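PDB 4AZ1: tyrosine specific protein phosphatase from Trypanosoma cruzi, which probably removes phosphate from phosphotyrosine residues of proteins. Local coordinates for residues L115-K121 and F186-T192; N45-N49 and Y75-G79; F278-L282 and L295-L299. All coordinates share one frame; numbering follows the deposited sequence. Where two conformers were deposited one is given.

Contact 1. Residues L115-K121 and F186-T192. With FMT (formic acid), chain G.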
ATOM      1  N   LEU A 115      -3.871  17.038  -9.160  1.00 36.53           N
ATOM      2  CA  LEU A 115      -5.266  16.637  -9.318  1.00 37.20           C
ATOM      3  C   LEU A 115      -5.396  15.169  -9.707  1.00 39.32           C
ATOM      4  O   LEU A 115      -4.808  14.705 -10.697  1.00 34.20           O
ATOM      5  CB  LEU A 115      -5.990  17.524 -10.351  1.00 43.14           C
ATOM      6  CG  LEU A 115      -7.422  17.123 -10.735  1.00 39.85           C
ATOM      7  CD1 LEU A 115      -8.344  17.181  -9.519  1.00 34.82           C
ATOM      8  CD2 LEU A 115      -7.973  18.005 -11.856  1.00 30.60           C
ATOM      9  N   VAL A 116      -6.168  14.450  -8.905  1.00 38.18           N
ATOM     10  CA  VAL A 116      -6.469  13.056  -9.144  1.00 35.52           C
ATOM     11  C   VAL A 116      -7.965  12.932  -9.343  1.00 34.63           C
ATOM     12  O   VAL A 116      -8.751  13.387  -8.498  1.00 34.35           O
ATOM     13  CB  VAL A 116      -6.086  12.189  -7.925  1.00 30.00           C
ATOM     14  CG1 VAL A 116      -6.653  10.762  -8.101  1.00 35.63           C
ATOM     15  CG2 VAL A 116      -4.568  12.160  -7.774  1.00 30.01           C
ATOM     16  N   ILE A 117      -8.367  12.333 -10.456  1.00 34.97           N
ATOM     17  CA  ILE A 117      -9.780  12.126 -10.704  1.00 34.09           C
ATOM     18  C   ILE A 117     -10.061  10.640 -10.719  1.00 29.92           C
ATOM     19  O   ILE A 117      -9.404   9.887 -11.443  1.00 25.04           O
ATOM     20  CB  ILE A 117     -10.215  12.725 -12.036  1.00 33.92           C
ATOM     21  CG1 ILE A 117     -10.011  14.238 -12.004  1.00 36.13           C
ATOM     22  CG2 ILE A 117     -11.688  12.387 -12.324  1.00 24.36           C
ATOM     23  CD1 ILE A 117     -10.482  14.920 -13.255  1.00 42.66           C
ATOM     24  N   MET A 118     -11.018  10.228  -9.885  1.00 30.12           N
ATOM     25  CA  MET A 118     -11.392   8.835  -9.748  1.00 28.58           C
ATOM     26  C   MET A 118     -12.822   8.694 -10.262  1.00 28.18           C
ATOM     27  O   MET A 118     -13.742   9.325  -9.728  1.00 30.79           O
ATOM     28  CB  MET A 118     -11.303   8.415  -8.265  1.00 24.59           C
ATOM     29  CG  MET A 118     -11.767   6.991  -8.021  1.00 25.52           C
ATOM     30  SD  MET A 118     -11.632   6.587  -6.269  1.00 29.93           S
ATOM     31  CE  MET A 118     -12.439   4.984  -6.282  1.00 24.09           C
ATOM     32  N   VAL A 119     -13.004   7.886 -11.308  1.00 25.12           N
ATOM     33  CA  VAL A 119     -14.308   7.755 -11.950  1.00 30.21           C
ATOM     34  C   VAL A 119     -14.931   6.371 -11.729  1.00 28.04           C
ATOM     35  O   VAL A 119     -15.298   5.666 -12.675  1.00 31.08           O
ATOM     36  CB  VAL A 119     -14.212   8.071 -13.481  1.00 39.22           C
ATOM     37  CG1 VAL A 119     -15.583   8.228 -14.066  1.00 45.71           C
ATOM     38  CG2 VAL A 119     -13.464   9.370 -13.694  1.00 38.51           C
ATOM     39  N   THR A 120     -15.040   5.979 -10.470  1.00 31.10           N
ATOM     40  CA  THR A 120     -15.667   4.718 -10.115  1.00 29.46           C
ATOM     41  C   THR A 120     -16.006   4.773  -8.634  1.00 25.71           C
ATOM     42  O   THR A 120     -15.425   5.573  -7.895  1.00 28.55           O
ATOM     43  CB  THR A 120     -14.701   3.507 -10.381  1.00 29.41           C
ATOM     44  OG1 THR A 120     -15.361   2.278 -10.064  1.00 33.00           O
ATOM     45  CG2 THR A 120     -13.426   3.622  -9.526  1.00 24.82           C
ATOM     46  N   LYS A 121     -16.948   3.936  -8.200  1.00 24.70           N
ATOM     47  CA  LYS A 121     -17.030   3.588  -6.780  1.00 19.95           C
ATOM     48  C   LYS A 121     -16.010   2.508  -6.459  1.00 28.15           C
ATOM     49  O   LYS A 121     -15.484   1.838  -7.366  1.00 28.24           O
ATOM     50  CB  LYS A 121     -18.423   3.082  -6.398  1.00 21.29           C
ATOM     51  CG  LYS A 121     -19.522   4.112  -6.609  1.00 26.86           C
ATOM     52  CD  LYS A 121     -20.804   3.630  -5.983  1.00 45.31           C
ATOM     53  CE  LYS A 121     -21.852   3.407  -7.035  1.00 58.08           C
ATOM     54  NZ  LYS A 121     -23.190   3.406  -6.389  1.00 70.76           N
ATOM     55  N   PHE A 186      -2.788  18.107  -2.577  1.00 42.37           N
ATOM     56  CA  PHE A 186      -3.438  17.777  -3.836  1.00 41.58           C
ATOM     57  C   PHE A 186      -4.936  17.567  -3.618  1.00 46.95           C
ATOM     58  O   PHE A 186      -5.400  17.390  -2.477  1.00 45.15           O
ATOM     59  CB  PHE A 186      -2.770  16.564  -4.515  1.00 37.01           C
ATOM     60  CG  PHE A 186      -3.166  15.226  -3.937  1.00 41.99           C
ATOM     61  CD1 PHE A 186      -2.555  14.736  -2.791  1.00 44.15           C
ATOM     62  CD2 PHE A 186      -4.144  14.449  -4.558  1.00 44.66           C
ATOM     63  CE1 PHE A 186      -2.911  13.496  -2.263  1.00 38.30           C
ATOM     64  CE2 PHE A 186      -4.514  13.204  -4.044  1.00 32.01           C
ATOM     65  CZ  PHE A 186      -3.888  12.726  -2.893  1.00 41.11           C
ATOM     66  N   THR A 187      -5.692  17.629  -4.709  1.00 42.09           N
ATOM     67  CA  THR A 187      -7.133  17.417  -4.657  1.00 35.86           C
ATOM     68  C   THR A 187      -7.470  16.087  -5.346  1.00 37.92           C
ATOM     69  O   THR A 187      -7.010  15.829  -6.466  1.00 36.92           O
ATOM     70  CB  THR A 187      -7.868  18.596  -5.329  1.00 40.09           C
ATOM     71  OG1 THR A 187      -7.427  19.832  -4.743  1.00 46.41           O
ATOM     72  CG2 THR A 187      -9.368  18.473  -5.152  1.00 44.83           C
ATOM     73  N   GLN A 188      -8.220  15.222  -4.662  1.00 40.09           N
ATOM     74  CA  GLN A 188      -8.824  14.059  -5.323  1.00 33.73           C
ATOM     75  C   GLN A 188     -10.316  14.307  -5.515  1.00 38.66           C
ATOM     76  O   GLN A 188     -11.007  14.731  -4.590  1.00 35.60           O
ATOM     77  CB  GLN A 188      -8.606  12.745  -4.549  1.00 31.87           C
ATOM     78  CG  GLN A 188      -9.100  11.499  -5.301  1.00 30.64           C
ATOM     79  CD  GLN A 188     -10.107  10.683  -4.489  1.00 38.88           C
ATOM     80  OE1 GLN A 188     -10.767  11.208  -3.584  1.00 37.09           O
ATOM     81  NE2 GLN A 188     -10.220   9.392  -4.806  1.00 32.56           N
ATOM     82  N   VAL A 189     -10.805  14.051  -6.727  1.00 35.17           N
ATOM     83  CA  VAL A 189     -12.216  14.246  -7.041  1.00 31.63           C
ATOM     84  C   VAL A 189     -12.766  12.871  -7.430  1.00 34.50           C
ATOM     85  O   VAL A 189     -12.282  12.255  -8.375  1.00 36.08           O
ATOM     86  CB  VAL A 189     -12.392  15.236  -8.214  1.00 37.70           C
ATOM     87  CG1 VAL A 189     -13.877  15.534  -8.457  1.00 35.16           C
ATOM     88  CG2 VAL A 189     -11.651  16.544  -7.924  1.00 42.09           C
ATOM     89  N   GLN A 190     -13.747  12.371  -6.688  1.00 30.71           N
ATOM     90  CA  GLN A 190     -14.328  11.076  -7.017  1.00 34.31           C
ATOM     91  C   GLN A 190     -15.743  11.261  -7.556  1.00 34.81           C
ATOM     92  O   GLN A 190     -16.584  11.910  -6.927  1.00 32.69           O
ATOM     93  CB  GLN A 190     -14.343  10.140  -5.793  1.00 34.50           C
ATOM     94  CG  GLN A 190     -14.881   8.723  -6.091  1.00 22.58           C
ATOM     95  CD  GLN A 190     -15.027   7.878  -4.837  1.00 27.51           C
ATOM     96  OE1 GLN A 190     -14.890   8.387  -3.718  1.00 32.14           O
ATOM     97  NE2 GLN A 190     -15.295   6.574  -5.014  1.00 27.90           N
ATOM     98  N   TYR A 191     -16.001  10.674  -8.718  1.00 32.55           N
ATOM     99  CA  TYR A 191     -17.321  10.725  -9.327  1.00 30.06           C
ATOM    100  C   TYR A 191     -17.922   9.322  -9.274  1.00 29.46           C
ATOM    101  O   TYR A 191     -17.387   8.375  -9.881  1.00 29.30           O
ATOM    102  CB  TYR A 191     -17.190  11.223 -10.772  1.00 31.35           C
ATOM    103  CG  TYR A 191     -18.456  11.143 -11.588  1.00 33.73           C
ATOM    104  CD1 TYR A 191     -19.676  11.479 -11.036  1.00 30.82           C
ATOM    105  CD2 TYR A 191     -18.424  10.734 -12.926  1.00 37.93           C
ATOM    106  CE1 TYR A 191     -20.842  11.398 -11.775  1.00 30.49           C
ATOM    107  CE2 TYR A 191     -19.579  10.669 -13.681  1.00 38.70           C
ATOM    108  CZ  TYR A 191     -20.788  11.001 -13.099  1.00 36.88           C
ATOM    109  OH  TYR A 191     -21.956  10.941 -13.833  1.00 41.65           O
ATOM    110  N   THR A 192     -19.031   9.194  -8.544  1.00 32.37           N
ATOM    111  CA  THR A 192     -19.642   7.890  -8.269  1.00 34.26           C
ATOM    112  C   THR A 192     -20.993   7.716  -8.962  1.00 32.67           C
ATOM    113  O   THR A 192     -21.752   6.802  -8.623  1.00 31.99           O
ATOM    114  CB  THR A 192     -19.881   7.686  -6.747  1.00 37.55           C
ATOM    115  OG1 THR A 192     -20.734   8.727  -6.260  1.00 36.17           O
ATOM    116  CG2 THR A 192     -18.583   7.697  -5.976  1.00 34.17           C
TER
HETATM  117  C   FMT G1305     -17.556   4.839  -2.883  1.00 41.45           C
HETATM  118  O1  FMT G1305     -16.580   4.686  -3.618  1.00 43.41           O
HETATM  119  O2  FMT G1305     -18.669   4.358  -3.115  1.00 51.67           O
HETATM  120  O   HOH W   1     -24.222   6.725  -6.186  1.00 64.50           O

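Contact 2. Residues N45-N49 and Y75-G79. With FMT (formic acid), chain H.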
ATOM      1  N   ASN A  45       5.553  -6.949 -13.215  1.00 56.76           N
ATOM      2  CA  ASN A  45       4.914  -6.462 -11.990  1.00 53.60           C
ATOM      3  C   ASN A  45       3.471  -6.915 -11.835  1.00 49.37           C
ATOM      4  O   ASN A  45       2.619  -6.138 -11.398  1.00 48.87           O
ATOM      5  CB  ASN A  45       4.976  -4.933 -11.905  1.00 54.12           C
ATOM      6  CG  ASN A  45       6.263  -4.440 -11.293  1.00 62.16           C
ATOM      7  OD1 ASN A  45       6.464  -4.533 -10.077  1.00 67.16           O
ATOM      8  ND2 ASN A  45       7.144  -3.904 -12.129  1.00 62.09           N
ATOM      9  N   ARG A  46       3.189  -8.169 -12.172  1.00 49.45           N
ATOM     10  CA  ARG A  46       1.812  -8.649 -12.115  1.00 57.54           C
ATOM     11  C   ARG A  46       1.237  -8.695 -10.699  1.00 58.03           C
ATOM     12  O   ARG A  46       0.018  -8.650 -10.520  1.00 56.43           O
ATOM     13  CB  ARG A  46       1.659  -9.998 -12.825  1.00 69.02           C
ATOM     14  CG  ARG A  46       2.607 -11.087 -12.376  1.00 82.88           C
ATOM     15  CD  ARG A  46       2.196 -12.405 -13.019  1.00 92.26           C
ATOM     16  NE  ARG A  46       1.673 -12.178 -14.365  1.00102.22           N
ATOM     17  CZ  ARG A  46       0.974 -13.068 -15.063  1.00104.29           C
ATOM     18  NH1 ARG A  46       0.704 -14.260 -14.545  1.00103.85           N
ATOM     19  NH2 ARG A  46       0.540 -12.760 -16.279  1.00104.69           N
ATOM     20  N   HIS A  47       2.116  -8.764  -9.699  1.00 50.59           N
ATOM     21  CA  HIS A  47       1.693  -8.718  -8.305  1.00 52.95           C
ATOM     22  C   HIS A  47       0.947  -7.424  -8.019  1.00 50.34           C
ATOM     23  O   HIS A  47       0.136  -7.365  -7.099  1.00 49.28           O
ATOM     24  CB  HIS A  47       2.898  -8.813  -7.354  1.00 59.92           C
ATOM     25  CG  HIS A  47       3.547 -10.166  -7.308  1.00 58.61           C
ATOM     26  ND1 HIS A  47       3.087 -11.244  -8.033  1.00 61.16           N
ATOM     27  CD2 HIS A  47       4.624 -10.606  -6.616  1.00 54.45           C
ATOM     28  CE1 HIS A  47       3.857 -12.293  -7.793  1.00 62.83           C
ATOM     29  NE2 HIS A  47       4.799 -11.933  -6.942  1.00 64.40           N
ATOM     30  N   LYS A  48       1.231  -6.384  -8.800  1.00 44.98           N
ATOM     31  CA  LYS A  48       0.622  -5.080  -8.563  1.00 44.56           C
ATOM     32  C   LYS A  48      -0.375  -4.706  -9.637  1.00 35.16           C
ATOM     33  O   LYS A  48      -0.912  -3.592  -9.652  1.00 33.54           O
ATOM     34  CB  LYS A  48       1.696  -3.995  -8.420  1.00 54.31           C
ATOM     35  CG  LYS A  48       2.495  -4.111  -7.128  1.00 51.61           C
ATOM     36  CD  LYS A  48       3.649  -3.126  -7.093  1.00 56.88           C
ATOM     37  CE  LYS A  48       4.411  -3.237  -5.770  1.00 61.65           C
ATOM     38  NZ  LYS A  48       5.684  -2.470  -5.805  1.00 60.48           N
ATOM     39  N   ASN A  49      -0.622  -5.635 -10.551  1.00 36.73           N
ATOM     40  CA  ASN A  49      -1.656  -5.414 -11.549  1.00 38.69           C
ATOM     41  C   ASN A  49      -3.004  -5.883 -11.014  1.00 39.49           C
ATOM     42  O   ASN A  49      -3.126  -7.019 -10.537  1.00 35.70           O
ATOM     43  CB  ASN A  49      -1.285  -6.132 -12.848  1.00 41.88           C
ATOM     44  CG  ASN A  49      -0.091  -5.496 -13.533  1.00 42.80           C
ATOM     45  OD1 ASN A  49       0.180  -4.308 -13.339  1.00 43.95           O
ATOM     46  ND2 ASN A  49       0.619  -6.272 -14.346  1.00 43.95           N
ATOM     47  N   TYR A  75       9.166   2.728  -8.073  0.54 78.76           N
ATOM     48  CA  TYR A  75       7.796   2.297  -7.870  0.54 72.47           C
ATOM     49  C   TYR A  75       7.083   2.057  -9.183  0.54 70.92           C
ATOM     50  O   TYR A  75       7.496   2.538 -10.239  0.54 72.83           O
ATOM     51  CB  TYR A  75       7.021   3.287  -7.000  0.54 65.47           C
ATOM     52  CG  TYR A  75       7.153   4.713  -7.451  0.54 57.68           C
ATOM     53  CD1 TYR A  75       6.462   5.169  -8.556  0.54 41.73           C
ATOM     54  CD2 TYR A  75       7.968   5.604  -6.766  0.54 59.56           C
ATOM     55  CE1 TYR A  75       6.573   6.465  -8.973  0.54 51.87           C
ATOM     56  CE2 TYR A  75       8.087   6.910  -7.179  0.54 59.52           C
ATOM     57  CZ  TYR A  75       7.385   7.335  -8.286  0.54 58.29           C
ATOM     58  OH  TYR A  75       7.488   8.635  -8.719  0.54 60.55           O
ATOM     59  N   TYR A  76       5.999   1.308  -9.098  1.00 60.92           N
ATOM     60  CA  TYR A  76       5.255   0.915 -10.276  1.00 48.11           C
ATOM     61  C   TYR A  76       3.795   1.274 -10.102  1.00 46.76           C
ATOM     62  O   TYR A  76       3.153   0.903  -9.104  1.00 41.92           O
ATOM     63  CB  TYR A  76       5.406  -0.589 -10.551  1.00 49.33           C
ATOM     64  CG  TYR A  76       4.438  -1.118 -11.597  1.00 44.71           C
ATOM     65  CD1 TYR A  76       4.748  -1.060 -12.947  1.00 40.85           C
ATOM     66  CD2 TYR A  76       3.225  -1.693 -11.227  1.00 39.55           C
ATOM     67  CE1 TYR A  76       3.874  -1.540 -13.900  1.00 36.33           C
ATOM     68  CE2 TYR A  76       2.344  -2.181 -12.182  1.00 39.50           C
ATOM     69  CZ  TYR A  76       2.679  -2.099 -13.513  1.00 42.21           C
ATOM     70  OH  TYR A  76       1.813  -2.580 -14.462  1.00 46.24           O
ATOM     71  N   ILE A  77       3.282   2.029 -11.065  1.00 39.71           N
ATOM     72  CA  ILE A  77       1.862   2.122 -11.240  1.00 36.82           C
ATOM     73  C   ILE A  77       1.570   1.575 -12.640  1.00 47.30           C
ATOM     74  O   ILE A  77       2.357   1.777 -13.577  1.00 49.66           O
ATOM     75  CB  ILE A  77       1.333   3.553 -11.028  1.00 47.48           C
ATOM     76  CG1 ILE A  77       1.691   4.457 -12.203  1.00 39.86           C
ATOM     77  CG2 ILE A  77       1.872   4.134  -9.692  1.00 35.64           C
ATOM     78  CD1 ILE A  77       0.743   5.647 -12.360  1.00 43.95           C
ATOM     79  N   ASN A  78       0.481   0.825 -12.769  1.00 42.22           N
ATOM     80  CA  ASN A  78       0.026   0.377 -14.083  1.00 46.52           C
ATOM     81  C   ASN A  78      -0.606   1.595 -14.757  1.00 49.18           C
ATOM     82  O   ASN A  78      -1.821   1.811 -14.658  1.00 51.05           O
ATOM     83  CB  ASN A  78      -0.993  -0.751 -13.906  1.00 37.93           C
ATOM     84  CG  ASN A  78      -1.458  -1.353 -15.213  1.00 45.66           C
ATOM     85  OD1 ASN A  78      -1.654  -0.656 -16.210  1.00 56.11           O
ATOM     86  ND2 ASN A  78      -1.668  -2.663 -15.204  1.00 42.20           N
ATOM     87  N   GLY A  79       0.222   2.422 -15.397  1.00 34.37           N
ATOM     88  CA  GLY A  79      -0.275   3.676 -15.944  1.00 40.15           C
ATOM     89  C   GLY A  79       0.561   4.235 -17.076  1.00 43.23           C
ATOM     90  O   GLY A  79       1.738   3.898 -17.220  1.00 46.06           O
TER
HETATM   91  C   FMT H1306      -1.798   2.031  -9.956  1.00 68.43           C
HETATM   92  O1  FMT H1306      -1.104   1.134 -10.455  1.00 61.87           O
HETATM   93  O2  FMT H1306      -2.233   3.025 -10.558  1.00 57.81           O

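Contact 3. Residues F278-L282 and L295-L299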
ATOM      1  N   PHE A 278     -19.454   6.026 -27.064  1.00 28.07           N
ATOM      2  CA  PHE A 278     -20.668   6.797 -27.295  1.00 27.47           C
ATOM      3  C   PHE A 278     -20.729   8.048 -26.405  1.00 26.92           C
ATOM      4  O   PHE A 278     -21.073   9.135 -26.887  1.00 31.47           O
ATOM      5  CB  PHE A 278     -21.881   5.913 -27.051  1.00 28.75           C
ATOM      6  CG  PHE A 278     -22.984   6.150 -28.018  1.00 38.00           C
ATOM      7  CD1 PHE A 278     -23.368   7.452 -28.346  1.00 42.10           C
ATOM      8  CD2 PHE A 278     -23.631   5.081 -28.625  1.00 41.82           C
ATOM      9  CE1 PHE A 278     -24.397   7.680 -29.260  1.00 56.93           C
ATOM     10  CE2 PHE A 278     -24.661   5.297 -29.548  1.00 46.14           C
ATOM     11  CZ  PHE A 278     -25.044   6.599 -29.864  1.00 52.67           C
ATOM     12  N   VAL A 279     -20.366   7.911 -25.127  1.00 31.41           N
ATOM     13  CA  VAL A 279     -20.430   9.054 -24.201  1.00 28.15           C
ATOM     14  C   VAL A 279     -19.626  10.273 -24.708  1.00 29.54           C
ATOM     15  O   VAL A 279     -20.042  11.416 -24.506  1.00 36.11           O
ATOM     16  CB  VAL A 279     -20.044   8.662 -22.737  1.00 31.08           C
ATOM     17  CG1 VAL A 279     -20.037   9.900 -21.815  1.00 30.64           C
ATOM     18  CG2 VAL A 279     -21.028   7.640 -22.181  1.00 27.48           C
ATOM     19  N   ILE A 280     -18.510  10.046 -25.403  1.00 26.96           N
ATOM     20  CA  ILE A 280     -17.762  11.190 -25.924  1.00 34.35           C
ATOM     21  C   ILE A 280     -18.614  11.984 -26.924  1.00 33.90           C
ATOM     22  O   ILE A 280     -18.661  13.206 -26.842  1.00 30.73           O
ATOM     23  CB  ILE A 280     -16.398  10.811 -26.543  1.00 35.83           C
ATOM     24  CG1 ILE A 280     -15.564   9.997 -25.550  1.00 26.89           C
ATOM     25  CG2 ILE A 280     -15.625  12.082 -26.984  1.00 34.19           C
ATOM     26  CD1 ILE A 280     -14.379   9.289 -26.194  1.00 31.65           C
ATOM     27  N   TYR A 281     -19.309  11.308 -27.837  1.00 31.24           N
ATOM     28  CA  TYR A 281     -20.235  12.018 -28.729  1.00 34.55           C
ATOM     29  C   TYR A 281     -21.341  12.747 -27.957  1.00 28.94           C
ATOM     30  O   TYR A 281     -21.732  13.859 -28.326  1.00 38.32           O
ATOM     31  CB  TYR A 281     -20.870  11.067 -29.751  1.00 35.81           C
ATOM     32  CG  TYR A 281     -19.999  10.758 -30.953  1.00 34.32           C
ATOM     33  CD1 TYR A 281     -19.967  11.610 -32.042  1.00 36.20           C
ATOM     34  CD2 TYR A 281     -19.223   9.601 -31.002  1.00 32.83           C
ATOM     35  CE1 TYR A 281     -19.169  11.330 -33.155  1.00 37.37           C
ATOM     36  CE2 TYR A 281     -18.431   9.315 -32.095  1.00 32.71           C
ATOM     37  CZ  TYR A 281     -18.413  10.183 -33.178  1.00 34.08           C
ATOM     38  OH  TYR A 281     -17.624   9.897 -34.284  1.00 39.82           O
ATOM     39  N   LEU A 282     -21.868  12.103 -26.917  1.00 31.99           N
ATOM     40  CA  LEU A 282     -22.939  12.692 -26.108  1.00 32.49           C
ATOM     41  C   LEU A 282     -22.491  13.978 -25.410  1.00 34.12           C
ATOM     42  O   LEU A 282     -23.255  14.938 -25.319  1.00 36.65           O
ATOM     43  CB  LEU A 282     -23.432  11.698 -25.049  1.00 28.98           C
ATOM     44  CG  LEU A 282     -24.046  10.431 -25.632  1.00 33.54           C
ATOM     45  CD1 LEU A 282     -24.516   9.469 -24.527  1.00 34.90           C
ATOM     46  CD2 LEU A 282     -25.177  10.792 -26.572  1.00 33.33           C
ATOM     47  N   LEU A 295     -31.069   9.170 -27.920  1.00 50.34           N
ATOM     48  CA  LEU A 295     -29.870   8.328 -27.967  1.00 45.23           C
ATOM     49  C   LEU A 295     -29.638   7.627 -26.637  1.00 42.48           C
ATOM     50  O   LEU A 295     -29.385   6.419 -26.603  1.00 46.74           O
ATOM     51  CB  LEU A 295     -28.629   9.152 -28.318  1.00 44.05           C
ATOM     52  CG  LEU A 295     -28.431   9.515 -29.786  1.00 43.39           C
ATOM     53  CD1 LEU A 295     -27.139  10.298 -29.970  1.00 41.83           C
ATOM     54  CD2 LEU A 295     -28.407   8.253 -30.623  1.00 35.82           C
ATOM     55  N   VAL A 296     -29.706   8.396 -25.550  1.00 40.67           N
ATOM     56  CA  VAL A 296     -29.656   7.857 -24.193  1.00 44.33           C
ATOM     57  C   VAL A 296     -30.719   6.765 -24.054  1.00 57.20           C
ATOM     58  O   VAL A 296     -30.466   5.713 -23.460  1.00 64.68           O
ATOM     59  CB  VAL A 296     -29.876   8.978 -23.145  1.00 57.98           C
ATOM     60  CG1 VAL A 296     -30.093   8.408 -21.744  1.00 55.85           C
ATOM     61  CG2 VAL A 296     -28.697   9.934 -23.147  1.00 50.55           C
ATOM     62  N   GLY A 297     -31.895   7.012 -24.629  1.00 59.85           N
ATOM     63  CA  GLY A 297     -32.970   6.034 -24.634  1.00 60.75           C
ATOM     64  C   GLY A 297     -32.582   4.722 -25.295  1.00 61.54           C
ATOM     65  O   GLY A 297     -32.865   3.645 -24.764  1.00 66.25           O
ATOM     66  N   LEU A 298     -31.932   4.807 -26.452  1.00 55.81           N
ATOM     67  CA  LEU A 298     -31.451   3.611 -27.149  1.00 61.70           C
ATOM     68  C   LEU A 298     -30.358   2.848 -26.386  1.00 62.35           C
ATOM     69  O   LEU A 298     -30.215   1.628 -26.527  1.00 64.55           O
ATOM     70  CB  LEU A 298     -30.934   3.980 -28.538  1.00 58.28           C
ATOM     71  CG  LEU A 298     -31.979   4.134 -29.632  1.00 61.11           C
ATOM     72  CD1 LEU A 298     -31.322   4.434 -30.967  1.00 56.77           C
ATOM     73  CD2 LEU A 298     -32.797   2.861 -29.712  1.00 63.03           C
ATOM     74  N   LEU A 299     -29.581   3.562 -25.585  1.00 53.85           N
ATOM     75  CA  LEU A 299     -28.486   2.921 -24.871  1.00 60.58           C
ATOM     76  C   LEU A 299     -28.978   2.251 -23.582  1.00 61.82           C
ATOM     77  O   LEU A 299     -28.326   1.340 -23.068  1.00 59.23           O
ATOM     78  CB  LEU A 299     -27.355   3.922 -24.590  1.00 53.35           C
ATOM     79  CG  LEU A 299     -26.435   4.338 -25.746  1.00 48.46           C
ATOM     80  CD1 LEU A 299     -25.652   5.591 -25.379  1.00 44.65           C
ATOM     81  CD2 LEU A 299     -25.466   3.220 -26.116  1.00 48.40           C
TER

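Contact 1. Residues L115-K121 and F186-T192
Strand 115-118 and strand 186-191 run parallel, 4.7 Å apart with 14° between their directions, and Val116 and Met118 supply the amide and carbonyl of every backbone bond between them. Val116 N reaches Thr187 O (2.9 Å), Val189 N returns to Val116 O, Met118 N reaches Val189 O, and Tyr191 N closes on Met118 O (2.8 Å). The face bearing Leu115, Ile117, Thr187 and Val189 is apolar at its centre, where CD1 of Leu115 meets CG2 of Val189 at 3.7 Å; helix 203-215 packs on Ile117 and Val189. On the other face, Val116 sets CG2 against CE2 of Phe186 (3.9 Å) and CG1 against the CG of Gln188. Met118 lies extended beside Gln190, the two pointing the same way, with its CE 3.5 Å from Gln190 NE2; its SD lies near the Gln188 amide. Because Gln190 is extended too (chi1 -177°), its amide gets past the strand end: NE2 donates to Thr120 O at 3.1 Å, almost straight, on a lone pair in the carbonyl plane and within the amide's own plane. A formic acid takes a second, bent bond (137°) from Gln190 NE2 at its O1 (2.7 Å) and is also held by Leu122 N. Arg172 NH1 bonds OE1 of both Gln188 and Gln190, fixing which way these amides are turned, while Tyr133 OH holds Gln188 NE2. Thr120 OG1 bonds Lys121 O and Glu124. The buried amides are thus paired at both ends, and the ladder gives way to a cluster of polar bonds just before the family's WPD loop.

Contact 2. Residues N45-N49 and Y75-G79
Asn49 OD1 is gripped by two donors from the 75-79 segment. Tyr76 OH gives the shorter bond, 2.6 Å to Asn49 OD1, lying in the carbonyl plane on a lone pair. Asn78 ND2 stands 3.1 Å from the same oxygen but comes from above the carbonyl plane, 71° out of it, so this second bond is less well directed. The Asn49 amide is itself held at its other end, ND2 donating to Ser42 O, and Ser42 OG bonds the Tyr76 hydroxyl. The tyrosine ring is sandwiched. Asn45 CB sits over its centre, 3.7 Å from the centroid of the Tyr76 ring, and the Asn45 amide extends this CH-pi contact by stacking nearly parallel to the ring, 11° between planes. Against the opposite face, toward the rim, lies Asn78 N, which bonds a formic acid O1 at 2.8 Å. With chi1 at 168°, CG of Tyr76 lies opposite the backbone N, which carries the ring across to the 45-49 turn. Lys48 adds its CB, 3.9 Å from Tyr76 CD2, and sends NZ to a salt bridge with Asp103, whose OD2 also accepts Tyr76 N: one carboxylate thereby links both segments. Asn78, at the centre of an inverse gamma turn, is satisfied on both sides of its amide, ND2 also donating to Ile54 O and OD1 accepting from Arg267 NH1. Lys48 and Asn49 open the KNRY motif, and Tyr76 to Asn78 belong to the Tyr-Ile-Asn motif; their mutual packing is characteristic of the classical protein tyrosine phosphatase fold, in which KNRY forms the phosphotyrosine-recognition loop.

Contact 3. Residues F278-L282 and L295-L299
Phe278 and Leu299 make the aromatic part of this wholly apolar contact: Leu299 CD1 lies over one face of the ring, 4.0 Å from the centroid of Phe278 and 20° off the normal, in a CH-pi contact. The other methyl, Leu299 CD2, approaches Phe278 CD2 at 3.6 Å; both methyls lie on the same side of the ring, CD1 over the face and CD2 out toward its rim. The far end of Phe278 meets Leu295, whose CD2 comes within 3.8 Å of Phe278 CZ and whose CD1 lies near CE1.

Purely aliphatic contacts complete the interface. Leu282 and Leu299 meet tip to tip, CD1 of each 4.1 Å from the other, while Leu282 CD2 packs on Leu295 CD1 at 4.0 Å. Val296 CG2 adds a looser touch to Leu282 CD1.

The helix segments are nearly antiparallel (163° between their directions), but their axes stay 11.8 Å apart, a gap bridged by these long side chains. Helix 14-30 flanks the pair, with Val21 on Phe278 and Val14 and Gln17 on Leu295. Val279 and Ile280 pack on helix 232-247, Ile280 on helix 255-266 as well, so helix 274-288 lies between these helices and helix 293-299.

How the contacts relate
Contact 1 lies in the middle of the fold, its centre about 9 Å from that of the chain, with the other two on opposite sides of the chain's centre, their own centres about 33 Å apart. Segment 75-79 of contact 2 leads into edge strand 79-82, whereas contact 1 joins two inner strands of the same sheet; the centres of these contacts are about 20 Å apart. Contact 1 adjoins the active site through strand 222-225, which leads into the signature loop, and Thr120 weakly bonds Arg232, the arginine of that loop. Contact 2 probably supplies part of the phosphotyrosine-recognition side, as in related phosphatases. Contact 3, centred about 23 Å from contact 1, joins helices instead. No two contacts touch.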